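Local atomic coordinates of N-acetylmuramoyl-l-alanine amidase (Bartonella henselae, PDB entry 3NE8), a protein that probably cleaves, as a zinc-dependent hydrolase, the amide bond between N-acetylmuramic acid and L-alanine in peptidoglycan during cell-wall remodelling. Residues A[147-158]-A[216-227]. Residues are numbered along the deposited sequence; the frame is centred on the assembly and turned at random.
Sequences FSINFANNVVSN and IAYSIRQFAEYR
Phe147 offers one ring face to Arg227, whose chain, folded back along its middle, lays its guanidinium flat over the ring with the planes 24° apart. The stack includes a cation-pi contact, CZ of Arg227 standing 4.1 Å from the centroid of the Phe147 ring, while NH1 of the same arginine hydrogen-bonds to the backbone O of Asp76. The edge of the Phe147 ring meets Tyr226 CE2; the tyrosine hydroxyl turns instead to the carbonyl of Ala146 of the second subunit. One turn on, Asn150 OD1, which is also hydrogen-bonded to a bound glycerol, lies at the edge of the Phe223 ring, 3.3 Å from its CD1. Phe151 approaches that ring from over a face, its CB 4.0 Å from the centroid of Phe223, and with CG anti to the backbone N its own ring runs on to Ile220, where CZ lies 3.6 Å from CG1; both residues rest on strand 77-82.

Asn154 ND2 donates to Gln222 OE1 over 2.6 Å. Water bridges Val155 O to Ser219 OG, and Ser219 fits as a knob among Phe151, Asn154, Val155 and Asn158, where the backbones come closest. Asn158 ND2 reaches Gln222 OE1 at 2.8 Å, from the face of that amide opposite to Asn154, and spends its other N-H on Ser219 OG, 2.9 Å away and nearly straight at 167°. A second water links Asn158 OD1 to Gln222 NE2.

With axes 8.9 Å apart at 138°, the pair illustrates neighbouring, roughly antiparallel helices packed on the mixed central sheet of an alpha/beta zinc amidase.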
ATOM      1  N   PHE A 147       7.002  -0.532  -0.675  1.00  9.91           N
ATOM      2  CA  PHE A 147       6.646  -1.173   0.586  1.00  9.40           C
ATOM      3  C   PHE A 147       7.007  -0.304   1.786  1.00  8.66           C
ATOM      4  O   PHE A 147       6.223  -0.193   2.719  1.00 10.17           O
ATOM      5  CB  PHE A 147       7.305  -2.549   0.708  1.00  9.29           C
ATOM      6  CG  PHE A 147       6.676  -3.600  -0.155  1.00 10.78           C
ATOM      7  CD1 PHE A 147       5.300  -3.776  -0.158  1.00 14.46           C
ATOM      8  CD2 PHE A 147       7.450  -4.426  -0.950  1.00 13.50           C
ATOM      9  CE1 PHE A 147       4.715  -4.755  -0.952  1.00 16.82           C
ATOM     10  CE2 PHE A 147       6.876  -5.414  -1.737  1.00 14.87           C
ATOM     11  CZ  PHE A 147       5.501  -5.572  -1.742  1.00 14.67           C
ATOM     12  N   SER A 148       8.184   0.323   1.759  1.00 10.13           N
ATOM     13  CA  SER A 148       8.586   1.204   2.859  1.00  9.51           C
ATOM     14  C   SER A 148       7.583   2.328   3.067  1.00  9.39           C
ATOM     15  O   SER A 148       7.200   2.650   4.196  1.00 10.39           O
ATOM     16  CB  SER A 148       9.964   1.803   2.590  1.00 10.70           C
ATOM     17  OG  SER A 148      10.930   0.773   2.431  1.00  9.30           O
ATOM     18  N   ILE A 149       7.176   2.945   1.965  1.00 10.00           N
ATOM     19  CA  ILE A 149       6.199   4.037   1.961  0.54  9.66           C
ATOM     20  C   ILE A 149       4.853   3.560   2.519  1.00  9.37           C
ATOM     21  O   ILE A 149       4.215   4.228   3.336  1.00 10.81           O
ATOM     22  CB  ILE A 149       5.992   4.591   0.514  0.54 10.75           C
ATOM     23  CG1 ILE A 149       7.256   5.291  -0.014  0.54 11.06           C
ATOM     24  CG2 ILE A 149       4.813   5.554   0.458  0.54 10.63           C
ATOM     25  CD1 ILE A 149       7.666   6.517   0.775  0.54 15.04           C
ATOM     26  N   ASN A 150       4.413   2.406   2.029  1.00 10.06           N
ATOM     27  CA  ASN A 150       3.159   1.833   2.491  1.00 10.46           C
ATOM     28  C   ASN A 150       3.181   1.633   3.999  1.00 10.91           C
ATOM     29  O   ASN A 150       2.244   2.013   4.703  1.00 11.21           O
ATOM     30  CB  ASN A 150       2.881   0.506   1.784  1.00 11.14           C
ATOM     31  CG  ASN A 150       1.651  -0.177   2.320  1.00 12.77           C
ATOM     32  OD1 ASN A 150       1.720  -0.942   3.262  1.00 15.45           O
ATOM     33  ND2 ASN A 150       0.504   0.110   1.722  1.00 21.16           N
ATOM     34  N   PHE A 151       4.258   1.041   4.512  1.00  9.98           N
ATOM     35  CA  PHE A 151       4.333   0.821   5.941  1.00  8.66           C
ATOM     36  C   PHE A 151       4.361   2.137   6.714  1.00  9.78           C
ATOM     37  O   PHE A 151       3.672   2.288   7.730  1.00 10.70           O
ATOM     38  CB  PHE A 151       5.534  -0.048   6.303  1.00  9.50           C
ATOM     39  CG  PHE A 151       5.619  -0.353   7.773  1.00  9.30           C
ATOM     40  CD1 PHE A 151       4.627  -1.098   8.385  1.00  9.55           C
ATOM     41  CD2 PHE A 151       6.651   0.154   8.552  1.00  9.35           C
ATOM     42  CE1 PHE A 151       4.683  -1.371   9.747  1.00  9.40           C
ATOM     43  CE2 PHE A 151       6.709  -0.119   9.916  1.00  8.49           C
ATOM     44  CZ  PHE A 151       5.719  -0.879  10.512  1.00  9.72           C
ATOM     45  N   ALA A 152       5.168   3.089   6.250  1.00  9.19           N
ATOM     46  CA  ALA A 152       5.220   4.390   6.913  1.00 10.58           C
ATOM     47  C   ALA A 152       3.821   5.004   7.020  1.00 11.79           C
ATOM     48  O   ALA A 152       3.427   5.518   8.075  1.00 13.33           O
ATOM     49  CB  ALA A 152       6.174   5.342   6.177  1.00 11.25           C
ATOM     50  N   ASN A 153       3.077   4.962   5.913  1.00 11.85           N
ATOM     51  CA  ASN A 153       1.722   5.516   5.870  1.00 13.91           C
ATOM     52  C   ASN A 153       0.814   4.852   6.870  1.00 12.66           C
ATOM     53  O   ASN A 153       0.047   5.521   7.575  1.00 15.02           O
ATOM     54  CB  ASN A 153       1.103   5.324   4.482  1.00 17.03           C
ATOM     55  CG  ASN A 153       1.550   6.366   3.495  1.00 20.39           C
ATOM     56  OD1 ASN A 153       2.089   7.407   3.873  1.00 21.15           O
ATOM     57  ND2 ASN A 153       1.323   6.098   2.210  1.00 19.91           N
ATOM     58  N   ASN A 154       0.891   3.533   6.936  1.00 12.82           N
ATOM     59  CA  ASN A 154       0.034   2.815   7.857  1.00 15.46           C
ATOM     60  C   ASN A 154       0.385   3.107   9.310  1.00 12.94           C
ATOM     61  O   ASN A 154      -0.506   3.250  10.147  1.00 13.98           O
ATOM     62  CB  ASN A 154       0.061   1.317   7.595  1.00 22.69           C
ATOM     63  CG  ASN A 154      -1.211   0.637   8.061  1.00 24.41           C
ATOM     64  OD1 ASN A 154      -2.311   1.172   7.890  1.00 32.03           O
ATOM     65  ND2 ASN A 154      -1.071  -0.538   8.651  1.00 26.27           N
ATOM     66  N   VAL A 155       1.677   3.202   9.604  1.00 11.88           N
ATOM     67  CA  VAL A 155       2.102   3.499  10.963  1.00 10.68           C
ATOM     68  C   VAL A 155       1.533   4.835  11.422  1.00 11.54           C
ATOM     69  O   VAL A 155       0.963   4.934  12.507  1.00 12.07           O
ATOM     70  CB  VAL A 155       3.636   3.498  11.085  1.00 10.84           C
ATOM     71  CG1 VAL A 155       4.058   4.122  12.398  1.00 13.04           C
ATOM     72  CG2 VAL A 155       4.186   2.070  10.982  1.00 12.11           C
ATOM     73  N   VAL A 156       1.673   5.852  10.582  1.00 11.48           N
ATOM     74  CA  VAL A 156       1.137   7.170  10.887  1.00 13.15           C
ATOM     75  C   VAL A 156      -0.375   7.114  11.101  1.00 12.93           C
ATOM     76  O   VAL A 156      -0.888   7.662  12.071  1.00 14.64           O
ATOM     77  CB  VAL A 156       1.471   8.169   9.766  1.00 16.11           C
ATOM     78  CG1 VAL A 156       0.612   9.423   9.890  1.00 17.24           C
ATOM     79  CG2 VAL A 156       2.959   8.499   9.778  1.00 16.85           C
ATOM     80  N   SER A 157      -1.079   6.436  10.202  1.00 13.93           N
ATOM     81  CA  SER A 157      -2.533   6.314  10.308  1.00 14.54           C
ATOM     82  C   SER A 157      -2.949   5.707  11.649  1.00 15.18           C
ATOM     83  O   SER A 157      -3.841   6.217  12.322  1.00 15.79           O
ATOM     84  CB  SER A 157      -3.070   5.457   9.158  1.00 17.06           C
ATOM     85  OG  SER A 157      -4.480   5.308   9.247  1.00 23.35           O
ATOM     86  N   ASN A 158      -2.309   4.612  12.038  1.00 14.05           N
ATOM     87  CA  ASN A 158      -2.680   3.935  13.276  1.00 14.02           C
ATOM     88  C   ASN A 158      -2.237   4.661  14.542  1.00 13.94           C
ATOM     89  O   ASN A 158      -2.930   4.616  15.554  1.00 16.00           O
ATOM     90  CB  ASN A 158      -2.201   2.486  13.267  1.00 14.37           C
ATOM     91  CG  ASN A 158      -3.019   1.626  12.334  1.00 14.96           C
ATOM     92  OD1 ASN A 158      -4.245   1.758  12.273  1.00 18.38           O
ATOM     93  ND2 ASN A 158      -2.358   0.750  11.602  1.00 14.90           N
ATOM     94  N   ILE A 216       2.279   0.166  16.730  1.00  9.96           N
ATOM     95  CA  ILE A 216       3.188  -0.257  15.671  1.00  9.38           C
ATOM     96  C   ILE A 216       3.034  -1.745  15.367  1.00  9.32           C
ATOM     97  O   ILE A 216       3.044  -2.149  14.201  1.00  9.67           O
ATOM     98  CB  ILE A 216       4.643   0.127  15.993  1.00  9.78           C
ATOM     99  CG1 ILE A 216       4.754   1.651  16.101  1.00 12.39           C
ATOM    100  CG2 ILE A 216       5.603  -0.423  14.942  1.00 10.74           C
ATOM    101  CD1 ILE A 216       6.067   2.141  16.605  1.00 13.93           C
ATOM    102  N   ALA A 217       2.841  -2.563  16.397  1.00  9.91           N
ATOM    103  CA  ALA A 217       2.656  -3.999  16.189  1.00 10.02           C
ATOM    104  C   ALA A 217       1.405  -4.272  15.353  1.00 11.06           C
ATOM    105  O   ALA A 217       1.415  -5.137  14.470  1.00 10.92           O
ATOM    106  CB  ALA A 217       2.591  -4.738  17.519  1.00 10.67           C
ATOM    107  N   TYR A 218       0.336  -3.525  15.610  1.00 11.03           N
ATOM    108  CA  TYR A 218      -0.878  -3.636  14.815  1.00 12.60           C
ATOM    109  C   TYR A 218      -0.598  -3.263  13.361  1.00 10.86           C
ATOM    110  O   TYR A 218      -1.043  -3.956  12.436  1.00 11.62           O
ATOM    111  CB  TYR A 218      -1.974  -2.750  15.414  1.00 12.73           C
ATOM    112  CG  TYR A 218      -3.290  -2.803  14.670  1.00 15.94           C
ATOM    113  CD1 TYR A 218      -4.094  -3.934  14.715  1.00 23.98           C
ATOM    114  CD2 TYR A 218      -3.728  -1.720  13.925  1.00 18.71           C
ATOM    115  CE1 TYR A 218      -5.304  -3.982  14.033  1.00 24.91           C
ATOM    116  CE2 TYR A 218      -4.941  -1.756  13.243  1.00 19.86           C
ATOM    117  CZ  TYR A 218      -5.714  -2.889  13.300  1.00 20.71           C
ATOM    118  OH  TYR A 218      -6.912  -2.908  12.618  1.00 24.72           O
ATOM    119  N   SER A 219       0.134  -2.175  13.151  1.00 10.29           N
ATOM    120  CA  SER A 219       0.499  -1.770  11.800  1.00 11.44           C
ATOM    121  C   SER A 219       1.295  -2.849  11.094  1.00 10.53           C
ATOM    122  O   SER A 219       1.100  -3.089   9.902  1.00 10.75           O
ATOM    123  CB  SER A 219       1.297  -0.470  11.804  1.00 10.82           C
ATOM    124  OG  SER A 219       0.480   0.591  12.271  1.00 12.14           O
ATOM    125  N   ILE A 220       2.210  -3.489  11.823  1.00 10.64           N
ATOM    126  CA  ILE A 220       2.997  -4.579  11.260  1.00  9.70           C
ATOM    127  C   ILE A 220       2.120  -5.755  10.850  1.00 10.23           C
ATOM    128  O   ILE A 220       2.295  -6.328   9.765  1.00 10.10           O
ATOM    129  CB  ILE A 220       4.115  -5.025  12.229  1.00  9.49           C
ATOM    130  CG1 ILE A 220       5.159  -3.912  12.349  1.00  9.69           C
ATOM    131  CG2 ILE A 220       4.740  -6.339  11.754  1.00 11.34           C
ATOM    132  CD1 ILE A 220       6.154  -4.128  13.480  1.00 10.00           C
ATOM    133  N   ARG A 221       1.161  -6.126  11.682  1.00 11.09           N
ATOM    134  CA  ARG A 221       0.228  -7.195  11.336  0.50 11.77           C
ATOM    135  C   ARG A 221      -0.549  -6.875  10.056  1.00 11.06           C
ATOM    136  O   ARG A 221      -0.749  -7.740   9.196  1.00 12.97           O
ATOM    137  CB  ARG A 221      -0.737  -7.454  12.493  0.50 13.17           C
ATOM    138  CG  ARG A 221      -0.044  -7.847  13.791  0.50 17.66           C
ATOM    139  CD  ARG A 221       0.181  -9.349  13.891  0.50 26.60           C
ATOM    140  NE  ARG A 221       1.051  -9.861  12.837  0.50 32.83           N
ATOM    141  CZ  ARG A 221       0.778 -10.935  12.103  0.50 32.49           C
ATOM    142  NH1 ARG A 221      -0.343 -11.612  12.309  0.50 35.06           N
ATOM    143  NH2 ARG A 221       1.627 -11.333  11.168  0.50 28.97           N
ATOM    144  N   GLN A 222      -0.996  -5.628   9.923  1.00 11.65           N
ATOM    145  CA  GLN A 222      -1.721  -5.224   8.718  1.00 11.69           C
ATOM    146  C   GLN A 222      -0.809  -5.284   7.496  1.00 11.58           C
ATOM    147  O   GLN A 222      -1.211  -5.729   6.425  1.00 12.65           O
ATOM    148  CB  GLN A 222      -2.275  -3.815   8.892  1.00 14.60           C
ATOM    149  CG  GLN A 222      -3.426  -3.721   9.880  1.00 15.50           C
ATOM    150  CD  GLN A 222      -3.996  -2.327   9.947  1.00 19.61           C
ATOM    151  OE1 GLN A 222      -3.259  -1.342   9.906  1.00 20.09           O
ATOM    152  NE2 GLN A 222      -5.321  -2.230  10.041  1.00 23.62           N
ATOM    153  N   PHE A 223       0.428  -4.847   7.662  1.00 11.12           N
ATOM    154  CA  PHE A 223       1.405  -4.887   6.584  1.00 11.27           C
ATOM    155  C   PHE A 223       1.715  -6.327   6.168  1.00 11.29           C
ATOM    156  O   PHE A 223       1.815  -6.626   4.975  1.00 12.31           O
ATOM    157  CB  PHE A 223       2.659  -4.152   7.053  1.00 12.12           C
ATOM    158  CG  PHE A 223       3.729  -3.998   6.010  1.00 10.44           C
ATOM    159  CD1 PHE A 223       3.530  -3.193   4.895  1.00 11.28           C
ATOM    160  CD2 PHE A 223       4.963  -4.606   6.185  1.00 12.95           C
ATOM    161  CE1 PHE A 223       4.541  -3.017   3.963  1.00 13.31           C
ATOM    162  CE2 PHE A 223       5.975  -4.441   5.258  1.00 13.13           C
ATOM    163  CZ  PHE A 223       5.765  -3.643   4.139  1.00 12.70           C
ATOM    164  N   ALA A 224       1.833  -7.221   7.149  1.00 11.59           N
ATOM    165  CA  ALA A 224       2.067  -8.633   6.866  1.00 11.09           C
ATOM    166  C   ALA A 224       0.911  -9.216   6.057  1.00 12.60           C
ATOM    167  O   ALA A 224       1.117  -9.956   5.091  1.00 13.27           O
ATOM    168  CB  ALA A 224       2.235  -9.405   8.160  1.00 11.91           C
ATOM    169  N   GLU A 225      -0.313  -8.903   6.456  1.00 11.54           N
ATOM    170  CA  GLU A 225      -1.466  -9.448   5.754  0.57 13.19           C
ATOM    171  C   GLU A 225      -1.493  -8.973   4.307  1.00 14.11           C
ATOM    172  O   GLU A 225      -1.813  -9.751   3.402  1.00 14.97           O
ATOM    173  CB  GLU A 225      -2.763  -9.097   6.481  0.57 13.44           C
ATOM    174  CG  GLU A 225      -2.914  -9.821   7.811  0.57 19.10           C
ATOM    175  CD  GLU A 225      -4.045  -9.278   8.666  0.57 30.86           C
ATOM    176  OE1 GLU A 225      -4.682  -8.284   8.261  0.57 35.47           O
ATOM    177  OE2 GLU A 225      -4.288  -9.844   9.752  0.57 34.97           O
ATOM    178  N   TYR A 226      -1.134  -7.713   4.092  1.00 12.83           N
ATOM    179  CA  TYR A 226      -1.039  -7.144   2.758  1.00 13.08           C
ATOM    180  C   TYR A 226       0.047  -7.835   1.940  1.00 14.12           C
ATOM    181  O   TYR A 226      -0.206  -8.302   0.821  1.00 14.45           O
ATOM    182  CB  TYR A 226      -0.761  -5.644   2.876  1.00 13.62           C
ATOM    183  CG  TYR A 226      -0.245  -4.997   1.614  1.00 12.38           C
ATOM    184  CD1 TYR A 226      -0.989  -5.016   0.447  1.00 13.13           C
ATOM    185  CD2 TYR A 226       0.969  -4.343   1.590  1.00 13.65           C
ATOM    186  CE1 TYR A 226      -0.520  -4.421  -0.719  1.00 13.23           C
ATOM    187  CE2 TYR A 226       1.438  -3.746   0.439  1.00 14.58           C
ATOM    188  CZ  TYR A 226       0.692  -3.792  -0.711  1.00 14.42           C
ATOM    189  OH  TYR A 226       1.188  -3.188  -1.848  1.00 15.96           O
ATOM    190  N   ARG A 227       1.249  -7.923   2.503  1.00 14.78           N
ATOM    191  CA  ARG A 227       2.388  -8.523   1.810  0.51 15.40           C
ATOM    192  C   ARG A 227       2.083  -9.950   1.367  1.00 16.15           C
ATOM    193  O   ARG A 227       2.492 -10.383   0.286  1.00 18.46           O
ATOM    194  CB  ARG A 227       3.629  -8.519   2.706  0.51 17.42           C
ATOM    195  CG  ARG A 227       4.168  -7.138   3.023  0.51 19.61           C
ATOM    196  CD  ARG A 227       4.879  -6.531   1.829  0.51 22.33           C
ATOM    197  NE  ARG A 227       5.949  -7.390   1.323  0.51 21.83           N
ATOM    198  CZ  ARG A 227       7.171  -7.455   1.838  0.51 20.85           C
ATOM    199  NH1 ARG A 227       7.492  -6.718   2.897  0.51 17.07           N
ATOM    200  NH2 ARG A 227       8.071  -8.265   1.302  0.51 20.66           N
TER
HETATM  201  O   HOH W   1       1.182   2.455  14.208  1.00 11.59           O
HETATM  202  O   HOH W   2      -6.118   0.665  10.624  1.00 28.36           O